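Local coordinates for LPXTG-motif cell wall anchor domain protein (PDB 5U5O) that probably mediates adhesion of the bacterium as part of a giant cell-wall-attached surface protein built of Ig-like domains with intramolecular cross-links, at residues D21-F27 with L101-R105; I46-Y51 with A62-A67; W127-T131 with V140-S146; F249-V255 with V279-T285. One frame throughout, in Å; residues are numbered along the deposited sequence.

How the contacts relate
Contacts 1 to 3 lie in the T-Q ester bond domain, whereas contact 4 belongs to the DUF5979 domain that follows it. Along the chain, contact 1 opens first and closes only after both strands of contact 2 have gone by; contacts 3 and 4 come later in turn. The centres of contacts 1 and 2 are about 16 Å apart, and Leu101 of the first packs on Gly48 and Ala66 of the second, so two sheets meet there. Contact 3, about 17 Å from contact 2, touches it through Val140. Contact 4 lies about 60 Å from contact 3, centre to centre, in keeping with an elongated two-domain rod. Strand 150-178, interrupted by a bulge or short loop, runs from one domain into the next.

Contact 1 of 4, residues D21-F27 with L101-R105; sequences DGKKDAF and LTVKR
Arg105 reaches back along the chain of residues 21-27, and its side chain makes the largest single share of this contact. Its CG stands anti to the backbone N (chi1 -164°), which sends the chain past Phe27 toward the turn at Asp21-Lys24, and a bend at chi3 then swings the guanidinium in among carbonyl groups. Arg105 NE donates to Lys24 O over 2.9 Å. That oxygen sits at the edge of the guanidinium, only 10° out of its plane, although the N-H itself is bent away from the straight line. Asp21 O lies over a face of the same group, too poorly angled for a hydrogen bond, and Gly22 CA covers this face as well, 3.7 Å from Arg105 NH1. Farther up the chain, Arg105 CD meets Phe27 CE2 at the edge of the ring (3.7 Å), with ring and guanidinium planes 88° apart. The turn is itself braced: Asp21 OD1 is approached from opposite faces of its carboxylate by Lys23 N (3.0 Å), making an Asx turn, and by Lys23 NZ (2.8 Å), a salt bridge. Beyond the turn the backbones take over. Arg105 N donates to Asp25 O at 2.8 Å, and Phe27 and Val103 form a hydrogen-bonded antiparallel pair, next to the non-hydrogen-bonded pair Ala26-Lys104. Val19 O accepts from Arg105 NH2, adding another carbonyl to the grip. One arginine thus clasps a type I turn leading into the antiparallel pairing of neighbouring strands, where strand 26-36 begins and strand 94-104 finishes in a sheet of this Ig-like domain.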
loop_
_atom_site.group_PDB
_atom_site.type_symbol
_atom_site.label_atom_id
_atom_site.label_comp_id
_atom_site.label_asym_id
_atom_site.label_seq_id
_atom_site.Cartn_x
_atom_site.Cartn_y
_atom_site.Cartn_z
ATOM N N ASP A 21 -2.603 -5.387 -6.476
ATOM C CA ASP A 21 -2.618 -6.259 -7.648
ATOM C C ASP A 21 -3.747 -7.269 -7.496
ATOM O O ASP A 21 -3.647 -8.231 -6.740
ATOM C CB ASP A 21 -1.270 -6.975 -7.805
ATOM C CG ASP A 21 -1.148 -7.752 -9.115
ATOM O OD1 ASP A 21 -2.134 -7.921 -9.830
ATOM O OD2 ASP A 21 -0.023 -8.190 -9.432
ATOM N N GLY A 22 -4.814 -7.068 -8.268
ATOM C CA GLY A 22 -5.960 -7.969 -8.261
ATOM C C GLY A 22 -5.684 -9.383 -8.747
ATOM O O GLY A 22 -6.439 -10.303 -8.418
ATOM N N LYS A 23 -4.609 -9.569 -9.517
ATOM C CA LYS A 23 -4.243 -10.904 -10.016
ATOM C C LYS A 23 -3.561 -11.791 -8.968
ATOM O O LYS A 23 -3.451 -12.997 -9.160
ATOM C CB LYS A 23 -3.352 -10.788 -11.257
ATOM C CG LYS A 23 -4.062 -10.186 -12.466
ATOM C CD LYS A 23 -3.114 -9.964 -13.640
ATOM C CE LYS A 23 -2.702 -8.506 -13.835
ATOM N NZ LYS A 23 -2.323 -7.772 -12.592
ATOM N N LYS A 24 -3.092 -11.190 -7.874
ATOM C CA LYS A 24 -2.430 -11.925 -6.800
ATOM C C LYS A 24 -3.384 -12.099 -5.623
ATOM O O LYS A 24 -3.966 -11.121 -5.154
ATOM C CB LYS A 24 -1.182 -11.166 -6.355
ATOM C CG LYS A 24 -0.073 -11.156 -7.403
ATOM C CD LYS A 24 0.844 -12.373 -7.274
ATOM C CE LYS A 24 2.015 -12.082 -6.350
ATOM N NZ LYS A 24 2.690 -13.256 -5.717
ATOM N N ASP A 25 -3.551 -13.334 -5.153
ATOM C CA ASP A 25 -4.272 -13.582 -3.886
ATOM C C ASP A 25 -3.377 -13.689 -2.646
ATOM O O ASP A 25 -3.885 -13.634 -1.526
ATOM C CB ASP A 25 -5.208 -14.799 -4.009
ATOM C CG ASP A 25 -4.460 -16.120 -4.123
ATOM O OD1 ASP A 25 -3.281 -16.121 -4.540
ATOM O OD2 ASP A 25 -5.070 -17.166 -3.811
ATOM N N ALA A 26 -2.068 -13.853 -2.848
ATOM C CA ALA A 26 -1.102 -13.953 -1.755
ATOM C C ALA A 26 0.246 -13.493 -2.234
ATOM O O ALA A 26 0.514 -13.455 -3.434
ATOM C CB ALA A 26 -1.008 -15.389 -1.266
ATOM N N PHE A 27 1.099 -13.163 -1.273
ATOM C CA PHE A 27 2.466 -12.779 -1.551
ATOM C C PHE A 27 3.388 -13.574 -0.657
ATOM O O PHE A 27 3.036 -13.882 0.476
ATOM C CB PHE A 27 2.680 -11.305 -1.268
ATOM C CG PHE A 27 1.923 -10.425 -2.199
ATOM C CD1 PHE A 27 2.468 -10.059 -3.427
ATOM C CD2 PHE A 27 0.670 -9.980 -1.860
ATOM C CE1 PHE A 27 1.768 -9.249 -4.302
ATOM C CE2 PHE A 27 -0.045 -9.172 -2.732
ATOM C CZ PHE A 27 0.512 -8.804 -3.953
ATOM N N LEU A 101 7.482 -16.792 4.069
ATOM C CA LEU A 101 6.366 -16.270 4.856
ATOM C C LEU A 101 5.304 -15.759 3.874
ATOM O O LEU A 101 5.518 -14.754 3.188
ATOM C CB LEU A 101 6.847 -15.141 5.778
ATOM C CG LEU A 101 7.790 -15.574 6.908
ATOM C CD1 LEU A 101 8.467 -14.362 7.527
ATOM C CD2 LEU A 101 7.026 -16.357 7.964
ATOM N N THR A 102 4.182 -16.468 3.799
ATOM C CA THR A 102 3.165 -16.188 2.799
ATOM C C THR A 102 1.976 -15.515 3.449
ATOM O O THR A 102 1.402 -16.016 4.411
ATOM C CB THR A 102 2.799 -17.479 2.058
ATOM O OG1 THR A 102 3.966 -17.940 1.365
ATOM C CG2 THR A 102 1.697 -17.249 1.052
ATOM N N VAL A 103 1.610 -14.359 2.902
ATOM C CA VAL A 103 0.505 -13.558 3.410
ATOM C C VAL A 103 -0.579 -13.425 2.341
ATOM O O VAL A 103 -0.295 -13.145 1.169
ATOM C CB VAL A 103 0.997 -12.177 3.934
ATOM C CG1 VAL A 103 1.783 -11.402 2.887
ATOM C CG2 VAL A 103 -0.149 -11.355 4.495
ATOM N N LYS A 104 -1.823 -13.634 2.762
ATOM C CA LYS A 104 -2.972 -13.448 1.889
ATOM C C LYS A 104 -3.178 -11.961 1.641
ATOM O O LYS A 104 -3.145 -11.168 2.575
ATOM C CB LYS A 104 -4.234 -14.048 2.510
ATOM C CG LYS A 104 -4.187 -15.564 2.645
ATOM C CD LYS A 104 -5.498 -16.129 3.178
ATOM C CE LYS A 104 -5.771 -15.673 4.605
ATOM N NZ LYS A 104 -6.850 -16.453 5.268
ATOM N N ARG A 105 -3.407 -11.588 0.385
ATOM C CA ARG A 105 -3.600 -10.180 0.037
ATOM C C ARG A 105 -4.728 -9.549 0.852
ATOM O O ARG A 105 -4.602 -8.405 1.287
ATOM C CB ARG A 105 -3.853 -9.998 -1.462
ATOM C CG ARG A 105 -3.684 -8.557 -1.936
ATOM C CD ARG A 105 -3.608 -8.476 -3.457
ATOM N NE ARG A 105 -4.926 -8.596 -4.065
ATOM C CZ ARG A 105 -5.843 -7.629 -4.108
ATOM N NH1 ARG A 105 -7.010 -7.869 -4.690
ATOM N NH2 ARG A 105 -5.617 -6.428 -3.578
#

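Contact 2 of 4, residues I46-Y51 with A62-A67; sequences IAGQLY and ALAKAA
Leu50 and Ala64 meet side by side, their CB atoms 4.1 Å apart, on the face of the sheet that also carries Ala66. Ala47 and Ala67 make a matching methyl pair at the other end, CB to CB again 4.1 Å, but on the reverse face, where Gln49 CG also touches Lys65 CG (4.0 Å). Gly48 and the alanines bring little bulk to the pairing. Gly48 N donates to Ala66 O over 2.8 Å, and Ala66 N returns the bond to Gly48 O. Near Leu50 the ladder slips: Leu50 N still reaches Ala64 O, but Leu50 O is taken by Leu63 N (2.8 Å), and the buried Ala64 N is left without a partner. Strands 43-52 and 64-71 form a beta hairpin; within it residues 46-51 and 64-67 run at 172° to each other, nearly antiparallel. Past the slip, Tyr51 has CG beside its backbone N (chi1 -65°), which brings the ring back to Ala62, with CE1 3.9 Å from Ala62 CB; Leu63 CD1 closes on Tyr51 C. Around this first shell, Tyr123 meets the Tyr51 ring edge-to-face, and Gln125 takes the Gln49 amide oxygen. The ammonium of Lys65 runs out to a salt bridge with Glu139. Leu101 and Val103 of strand 94-104 cover the Leu50-Ala66 face, and on the side away from strand 64-71, strand 43-52 is bonded to strand 118-127.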
loop_
_atom_site.group_PDB
_atom_site.type_symbol
_atom_site.label_atom_id
_atom_site.label_comp_id
_atom_site.label_asym_id
_atom_site.label_seq_id
_atom_site.Cartn_x
_atom_site.Cartn_y
_atom_site.Cartn_z
ATOM N N ILE A 46 14.699 -22.608 13.924
ATOM C CA ILE A 46 14.466 -21.217 13.577
ATOM C C ILE A 46 12.988 -20.949 13.375
ATOM O O ILE A 46 12.256 -21.824 12.853
ATOM C CB ILE A 46 15.310 -20.749 12.363
ATOM C CG1 ILE A 46 15.141 -21.671 11.151
ATOM C CG2 ILE A 46 16.774 -20.615 12.807
ATOM C CD1 ILE A 46 15.771 -21.096 9.903
ATOM N N ALA A 47 12.539 -19.760 13.739
ATOM C CA ALA A 47 11.142 -19.346 13.486
ATOM C C ALA A 47 11.143 -17.941 12.999
ATOM O O ALA A 47 11.918 -17.086 13.483
ATOM C CB ALA A 47 10.328 -19.440 14.760
ATOM N N GLY A 48 10.252 -17.677 12.055
ATOM C CA GLY A 48 10.022 -16.347 11.537
ATOM C C GLY A 48 8.545 -15.983 11.610
ATOM O O GLY A 48 7.668 -16.861 11.501
ATOM N N GLN A 49 8.278 -14.690 11.765
ATOM C CA GLN A 49 6.924 -14.138 11.721
ATOM C C GLN A 49 6.936 -12.845 10.950
ATOM O O GLN A 49 7.883 -12.073 11.026
ATOM C CB GLN A 49 6.337 -13.878 13.111
ATOM C CG GLN A 49 6.444 -15.034 14.079
ATOM C CD GLN A 49 7.810 -15.127 14.750
ATOM O OE1 GLN A 49 8.421 -14.108 15.117
ATOM N NE2 GLN A 49 8.299 -16.350 14.916
ATOM N N LEU A 50 5.839 -12.613 10.229
ATOM C CA LEU A 50 5.614 -11.386 9.486
ATOM C C LEU A 50 4.543 -10.558 10.182
ATOM O O LEU A 50 3.462 -11.075 10.494
ATOM C CB LEU A 50 5.128 -11.731 8.066
ATOM C CG LEU A 50 4.994 -10.547 7.122
ATOM C CD1 LEU A 50 6.333 -9.935 6.772
ATOM C CD2 LEU A 50 4.270 -11.009 5.860
ATOM N N TYR A 51 4.835 -9.274 10.391
ATOM C CA TYR A 51 3.920 -8.348 11.048
ATOM C C TYR A 51 3.799 -7.052 10.271
ATOM O O TYR A 51 4.744 -6.637 9.606
ATOM C CB TYR A 51 4.478 -7.950 12.412
ATOM C CG TYR A 51 4.585 -9.041 13.436
ATOM C CD1 TYR A 51 3.477 -9.435 14.171
ATOM C CD2 TYR A 51 5.826 -9.630 13.734
ATOM C CE1 TYR A 51 3.575 -10.411 15.147
ATOM C CE2 TYR A 51 5.932 -10.610 14.711
ATOM C CZ TYR A 51 4.803 -10.996 15.409
ATOM O OH TYR A 51 4.848 -11.961 16.369
ATOM N N ALA A 62 0.275 -11.687 14.076
ATOM C CA ALA A 62 1.134 -12.196 13.002
ATOM C C ALA A 62 0.335 -12.489 11.734
ATOM O O ALA A 62 -0.704 -13.135 11.793
ATOM C CB ALA A 62 1.868 -13.450 13.448
ATOM N N LEU A 63 0.837 -11.990 10.608
ATOM C CA LEU A 63 0.239 -12.212 9.294
ATOM C C LEU A 63 0.660 -13.554 8.712
ATOM O O LEU A 63 -0.064 -14.139 7.914
ATOM C CB LEU A 63 0.658 -11.097 8.335
ATOM C CG LEU A 63 0.186 -9.687 8.690
ATOM C CD1 LEU A 63 0.968 -8.630 7.926
ATOM C CD2 LEU A 63 -1.302 -9.555 8.413
ATOM N N ALA A 64 1.858 -14.006 9.075
ATOM C CA ALA A 64 2.384 -15.283 8.619
ATOM C C ALA A 64 3.420 -15.728 9.637
ATOM O O ALA A 64 4.040 -14.897 10.320
ATOM C CB ALA A 64 3.061 -15.128 7.283
ATOM N N LYS A 65 3.599 -17.042 9.715
ATOM C CA LYS A 65 4.579 -17.672 10.601
ATOM C C LYS A 65 5.204 -18.860 9.902
ATOM O O LYS A 65 4.534 -19.543 9.132
ATOM C CB LYS A 65 3.907 -18.180 11.870
ATOM C CG LYS A 65 3.298 -17.137 12.779
ATOM C CD LYS A 65 2.651 -17.842 13.961
ATOM C CE LYS A 65 2.038 -16.864 14.940
ATOM N NZ LYS A 65 1.622 -17.558 16.189
ATOM N N ALA A 66 6.471 -19.136 10.167
ATOM C CA ALA A 66 7.148 -20.335 9.677
ATOM C C ALA A 66 8.159 -20.798 10.698
ATOM O O ALA A 66 8.791 -19.973 11.373
ATOM C CB ALA A 66 7.886 -20.059 8.383
ATOM N N ALA A 67 8.381 -22.104 10.793
ATOM C CA ALA A 67 9.418 -22.643 11.702
ATOM C C ALA A 67 9.966 -23.905 11.094
ATOM O O ALA A 67 9.265 -24.585 10.336
ATOM C CB ALA A 67 8.843 -22.909 13.085
#

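Contact 3 of 4, residues W127-T131 with V140-S146; sequences WAEGT and VTPKGKS
Val140 sets its CG1 methyl squarely over the indole of Trp127: the carbon is 3.6 Å from the centroid of the five-membered ring and only 9° off the ring normal, a clear CH-pi contact. Trp127 turns its ring there with CG beside the backbone N (chi1 -65°). Two residues on, Pro142 CB approaches the far end of the indole obliquely, 3.8 Å from Trp127 CH2. Val140 to Pro142 is the returning strand of a small two-stranded hairpin with strand 132-135, and its end runs into a type II' turn from Lys143 to Ser146, where Gly144 has a positive phi. Lys143 opens that turn. Its extended side chain crosses to the facing loop, where NZ donates to Gly130 O (2.8 Å) from a position tilted off the carbonyl plane. Gly130 sits within another turn, of type II, from Ala128 to Thr131, which is further held by Thr131 OG1 donating to Ala128 O. At the end of the type II' turn, Ser146 OG accepts from Lys143 N (2.9 Å) and donates to Thr131 O over 2.7 Å, nearly straight along the carbonyl, while lying at the edge of the Trp127 ring, 3.5 Å from CZ3.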
loop_
_atom_site.group_PDB
_atom_site.type_symbol
_atom_site.label_atom_id
_atom_site.label_comp_id
_atom_site.label_asym_id
_atom_site.label_seq_id
_atom_site.Cartn_x
_atom_site.Cartn_y
_atom_site.Cartn_z
ATOM N N TRP A 127 16.818 -21.089 18.201
ATOM C CA TRP A 127 16.708 -21.960 19.364
ATOM C C TRP A 127 17.838 -22.991 19.282
ATOM O O TRP A 127 18.014 -23.668 18.262
ATOM C CB TRP A 127 15.355 -22.682 19.406
ATOM C CG TRP A 127 14.155 -21.808 19.588
ATOM C CD1 TRP A 127 13.547 -21.044 18.632
ATOM C CD2 TRP A 127 13.373 -21.659 20.776
ATOM N NE1 TRP A 127 12.462 -20.409 19.162
ATOM C CE2 TRP A 127 12.318 -20.771 20.472
ATOM C CE3 TRP A 127 13.459 -22.186 22.073
ATOM C CZ2 TRP A 127 11.361 -20.392 21.412
ATOM C CZ3 TRP A 127 12.511 -21.806 23.008
ATOM C CH2 TRP A 127 11.474 -20.911 22.673
ATOM N N ALA A 128 18.615 -23.117 20.360
ATOM C CA ALA A 128 19.678 -24.126 20.405
ATOM C C ALA A 128 19.121 -25.542 20.511
ATOM O O ALA A 128 18.013 -25.762 20.994
ATOM C CB ALA A 128 20.630 -23.873 21.563
ATOM N N GLU A 129 19.930 -26.487 20.070
ATOM C CA GLU A 129 19.588 -27.903 20.140
ATOM C C GLU A 129 19.181 -28.273 21.597
ATOM O O GLU A 129 19.801 -27.821 22.563
ATOM C CB GLU A 129 20.792 -28.725 19.670
ATOM C CG GLU A 129 20.478 -30.176 19.367
ATOM C CD GLU A 129 21.673 -30.952 18.850
ATOM O OE1 GLU A 129 22.401 -30.454 17.968
ATOM O OE2 GLU A 129 21.885 -32.089 19.329
ATOM N N GLY A 130 18.070 -28.998 21.723
ATOM C CA GLY A 130 17.573 -29.477 23.013
ATOM C C GLY A 130 16.717 -28.529 23.839
ATOM O O GLY A 130 16.229 -28.917 24.909
ATOM N N THR A 131 16.526 -27.296 23.366
ATOM C CA THR A 131 15.813 -26.263 24.139
ATOM C C THR A 131 14.323 -26.148 23.790
ATOM O O THR A 131 13.598 -25.355 24.396
ATOM C CB THR A 131 16.469 -24.880 23.968
ATOM O OG1 THR A 131 16.329 -24.426 22.611
ATOM C CG2 THR A 131 17.955 -24.924 24.354
ATOM N N VAL A 140 7.764 -22.823 17.278
ATOM C CA VAL A 140 8.586 -23.635 18.159
ATOM C C VAL A 140 7.906 -23.638 19.530
ATOM O O VAL A 140 7.573 -22.575 20.063
ATOM C CB VAL A 140 10.009 -23.044 18.276
ATOM C CG1 VAL A 140 10.868 -23.842 19.257
ATOM C CG2 VAL A 140 10.692 -22.981 16.908
ATOM N N THR A 141 7.713 -24.829 20.093
ATOM C CA THR A 141 7.180 -24.982 21.448
ATOM C C THR A 141 8.367 -25.058 22.409
ATOM O O THR A 141 9.222 -25.928 22.245
ATOM C CB THR A 141 6.348 -26.273 21.580
ATOM O OG1 THR A 141 5.351 -26.294 20.556
ATOM C CG2 THR A 141 5.660 -26.359 22.947
ATOM N N PRO A 142 8.427 -24.155 23.411
ATOM C CA PRO A 142 9.521 -24.255 24.382
ATOM C C PRO A 142 9.355 -25.408 25.369
ATOM O O PRO A 142 8.289 -26.031 25.444
ATOM C CB PRO A 142 9.454 -22.918 25.126
ATOM C CG PRO A 142 8.046 -22.467 24.987
ATOM C CD PRO A 142 7.578 -22.975 23.657
ATOM N N LYS A 143 10.424 -25.683 26.106
ATOM C CA LYS A 143 10.377 -26.581 27.255
ATOM C C LYS A 143 10.109 -25.711 28.465
ATOM O O LYS A 143 11.034 -25.106 29.012
ATOM C CB LYS A 143 11.692 -27.323 27.422
ATOM C CG LYS A 143 12.001 -28.257 26.275
ATOM C CD LYS A 143 13.112 -29.213 26.641
ATOM C CE LYS A 143 13.361 -30.197 25.520
ATOM N NZ LYS A 143 14.555 -31.031 25.806
ATOM N N GLY A 144 8.840 -25.619 28.851
ATOM C CA GLY A 144 8.426 -24.774 29.963
ATOM C C GLY A 144 8.808 -23.320 29.748
ATOM O O GLY A 144 8.251 -22.649 28.874
ATOM N N LYS A 145 9.788 -22.854 30.522
ATOM C CA LYS A 145 10.225 -21.458 30.484
ATOM C C LYS A 145 11.347 -21.171 29.486
ATOM O O LYS A 145 11.797 -20.027 29.408
ATOM C CB LYS A 145 10.687 -21.022 31.878
ATOM N N SER A 146 11.795 -22.175 28.726
ATOM C CA SER A 146 12.942 -21.991 27.826
ATOM C C SER A 146 12.694 -20.915 26.767
ATOM O O SER A 146 11.552 -20.650 26.375
ATOM C CB SER A 146 13.349 -23.300 27.146
ATOM O OG SER A 146 12.489 -23.610 26.063
#

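Contact 4 of 4, residues F249-V255 with V279-T285; sequences FTAVNGV and VANVEVT
Thr285 O is gripped twice: Thr250 N donates to it over 3.0 Å, and a water that also bonds to Thr250 OG1 donates to it as well. Thr285 N answers to Thr250 O (2.9 Å), completing a hydrogen-bonded antiparallel pair whose two side chains lie alongside, pointing the same way. On the other face Ala251 CB touches Val284 CG2 at 4.1 Å, and Val284 CG1 comes to the edge of the Phe249 ring, 3.9 Å from CD1. Val252 N then reaches Glu283 O, a longer bond of 3.2 Å. From here the strands part and water takes the place of direct bonds: one molecule donates to Val252 O and accepts from Glu283 N, another accepts from Asn253 ND2 and donates to Asn281 O. Past the water, Val255 holds CG1 anti to its backbone N (chi1 172°), and this places CG2 against Val279 CB (3.6 Å) and CG1 near Val282 CG1. Val267 packs on Val255 and Val282 from strand 264-269. Positive phi angles at Asn253 and Gly254 build the type I' turn from Val252 to Val255, the Asn-Gly sequence being classic for it, where strand 244-251 leaves its partner at the edge of the DUF5979 beta-sandwich.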
loop_
_atom_site.group_PDB
_atom_site.type_symbol
_atom_site.label_atom_id
_atom_site.label_comp_id
_atom_site.label_asym_id
_atom_site.label_seq_id
_atom_site.Cartn_x
_atom_site.Cartn_y
_atom_site.Cartn_z
ATOM N N PHE A 249 -23.197 15.812 -16.345
ATOM C CA PHE A 249 -21.951 15.080 -16.163
ATOM C C PHE A 249 -21.932 13.822 -17.011
ATOM O O PHE A 249 -22.914 13.078 -17.031
ATOM C CB PHE A 249 -21.723 14.701 -14.706
ATOM C CG PHE A 249 -21.515 15.868 -13.792
ATOM C CD1 PHE A 249 -20.245 16.386 -13.582
ATOM C CD2 PHE A 249 -22.579 16.420 -13.100
ATOM C CE1 PHE A 249 -20.018 17.433 -12.674
ATOM C CE2 PHE A 249 -22.368 17.464 -12.202
ATOM C CZ PHE A 249 -21.081 17.968 -11.985
ATOM N N THR A 250 -20.824 13.565 -17.689
ATOM C CA THR A 250 -20.610 12.321 -18.424
ATOM C C THR A 250 -19.207 11.828 -18.120
ATOM O O THR A 250 -18.387 12.606 -17.607
ATOM C CB THR A 250 -20.751 12.517 -19.940
ATOM O OG1 THR A 250 -19.884 13.573 -20.366
ATOM C CG2 THR A 250 -22.176 12.894 -20.305
ATOM N N ALA A 251 -18.935 10.556 -18.357
ATOM C CA ALA A 251 -17.577 10.017 -18.243
ATOM C C ALA A 251 -17.329 9.058 -19.389
ATOM O O ALA A 251 -18.268 8.501 -19.950
ATOM C CB ALA A 251 -17.377 9.301 -16.914
ATOM N N VAL A 252 -16.062 8.879 -19.745
ATOM C CA VAL A 252 -15.671 7.935 -20.782
ATOM C C VAL A 252 -15.389 6.557 -20.192
ATOM O O VAL A 252 -15.435 6.358 -18.966
ATOM C CB VAL A 252 -14.479 8.437 -21.631
ATOM C CG1 VAL A 252 -14.798 9.782 -22.267
ATOM C CG2 VAL A 252 -13.201 8.528 -20.823
ATOM N N ASN A 253 -15.185 5.585 -21.084
ATOM C CA ASN A 253 -14.828 4.206 -20.720
ATOM C C ASN A 253 -15.923 3.482 -19.917
ATOM O O ASN A 253 -15.645 2.539 -19.183
ATOM C CB ASN A 253 -13.451 4.141 -20.016
ATOM C CG ASN A 253 -12.307 4.426 -20.970
ATOM O OD1 ASN A 253 -12.384 4.129 -22.158
ATOM N ND2 ASN A 253 -11.234 4.997 -20.452
ATOM N N GLY A 254 -17.168 3.942 -20.063
ATOM C CA GLY A 254 -18.309 3.299 -19.417
ATOM C C GLY A 254 -18.465 3.529 -17.927
ATOM O O GLY A 254 -19.233 2.859 -17.262
ATOM N N VAL A 255 -17.716 4.491 -17.378
ATOM C CA VAL A 255 -17.786 4.780 -15.954
ATOM C C VAL A 255 -19.084 5.533 -15.676
ATOM O O VAL A 255 -19.374 6.533 -16.324
ATOM C CB VAL A 255 -16.570 5.619 -15.506
ATOM C CG1 VAL A 255 -16.720 6.091 -14.058
ATOM C CG2 VAL A 255 -15.290 4.815 -15.696
ATOM N N VAL A 279 -12.308 0.825 -13.915
ATOM C CA VAL A 279 -11.460 1.913 -14.467
ATOM C C VAL A 279 -10.838 2.769 -13.371
ATOM O O VAL A 279 -11.574 3.277 -12.530
ATOM C CB VAL A 279 -12.284 2.830 -15.415
ATOM C CG1 VAL A 279 -11.539 4.110 -15.777
ATOM C CG2 VAL A 279 -12.620 2.069 -16.682
ATOM N N ALA A 280 -9.508 2.929 -13.407
ATOM C CA ALA A 280 -8.747 3.683 -12.374
ATOM C C ALA A 280 -8.458 5.160 -12.724
ATOM O O ALA A 280 -8.464 5.995 -11.818
ATOM C CB ALA A 280 -7.447 2.969 -12.025
ATOM N N ASN A 281 -8.182 5.469 -14.000
ATOM C CA ASN A 281 -7.975 6.860 -14.453
ATOM C C ASN A 281 -9.225 7.352 -15.141
ATOM O O ASN A 281 -9.478 7.058 -16.322
ATOM C CB ASN A 281 -6.751 6.974 -15.344
ATOM C CG ASN A 281 -5.482 6.552 -14.609
ATOM O OD1 ASN A 281 -5.124 7.132 -13.578
ATOM N ND2 ASN A 281 -4.822 5.521 -15.103
ATOM N N VAL A 282 -10.081 7.974 -14.358
ATOM C CA VAL A 282 -11.422 8.346 -14.762
ATOM C C VAL A 282 -11.375 9.730 -15.386
ATOM O O VAL A 282 -10.615 10.600 -14.903
ATOM C CB VAL A 282 -12.349 8.307 -13.520
ATOM C CG1 VAL A 282 -13.723 8.880 -13.816
ATOM C CG2 VAL A 282 -12.436 6.898 -12.953
ATOM N N GLU A 283 -12.192 9.940 -16.436
ATOM C CA GLU A 283 -12.284 11.242 -17.070
ATOM C C GLU A 283 -13.745 11.680 -17.144
ATOM O O GLU A 283 -14.559 11.007 -17.813
ATOM C CB GLU A 283 -11.669 11.209 -18.465
ATOM C CG GLU A 283 -10.252 10.660 -18.518
ATOM C CD GLU A 283 -9.820 10.345 -19.930
ATOM O OE1 GLU A 283 -9.580 11.292 -20.707
ATOM O OE2 GLU A 283 -9.736 9.148 -20.265
ATOM N N VAL A 284 -14.083 12.772 -16.476
ATOM C CA VAL A 284 -15.446 13.296 -16.425
ATOM C C VAL A 284 -15.508 14.606 -17.171
ATOM O O VAL A 284 -14.562 15.411 -17.141
ATOM C CB VAL A 284 -15.880 13.481 -14.947
ATOM C CG1 VAL A 284 -17.197 14.238 -14.824
ATOM C CG2 VAL A 284 -15.992 12.144 -14.237
ATOM N N THR A 285 -16.616 14.842 -17.886
ATOM C CA THR A 285 -16.896 16.138 -18.458
ATOM C C THR A 285 -18.121 16.714 -17.781
ATOM O O THR A 285 -19.133 16.001 -17.638
ATOM C CB THR A 285 -17.103 16.011 -19.980
ATOM O OG1 THR A 285 -15.881 15.562 -20.566
ATOM C CG2 THR A 285 -17.495 17.350 -20.620
HETATM O O HOH W 1 -20.886 16.056 -20.174
HETATM O O HOH W 2 -13.518 7.585 -17.301
HETATM O O HOH W 3 -11.094 6.828 -18.578
#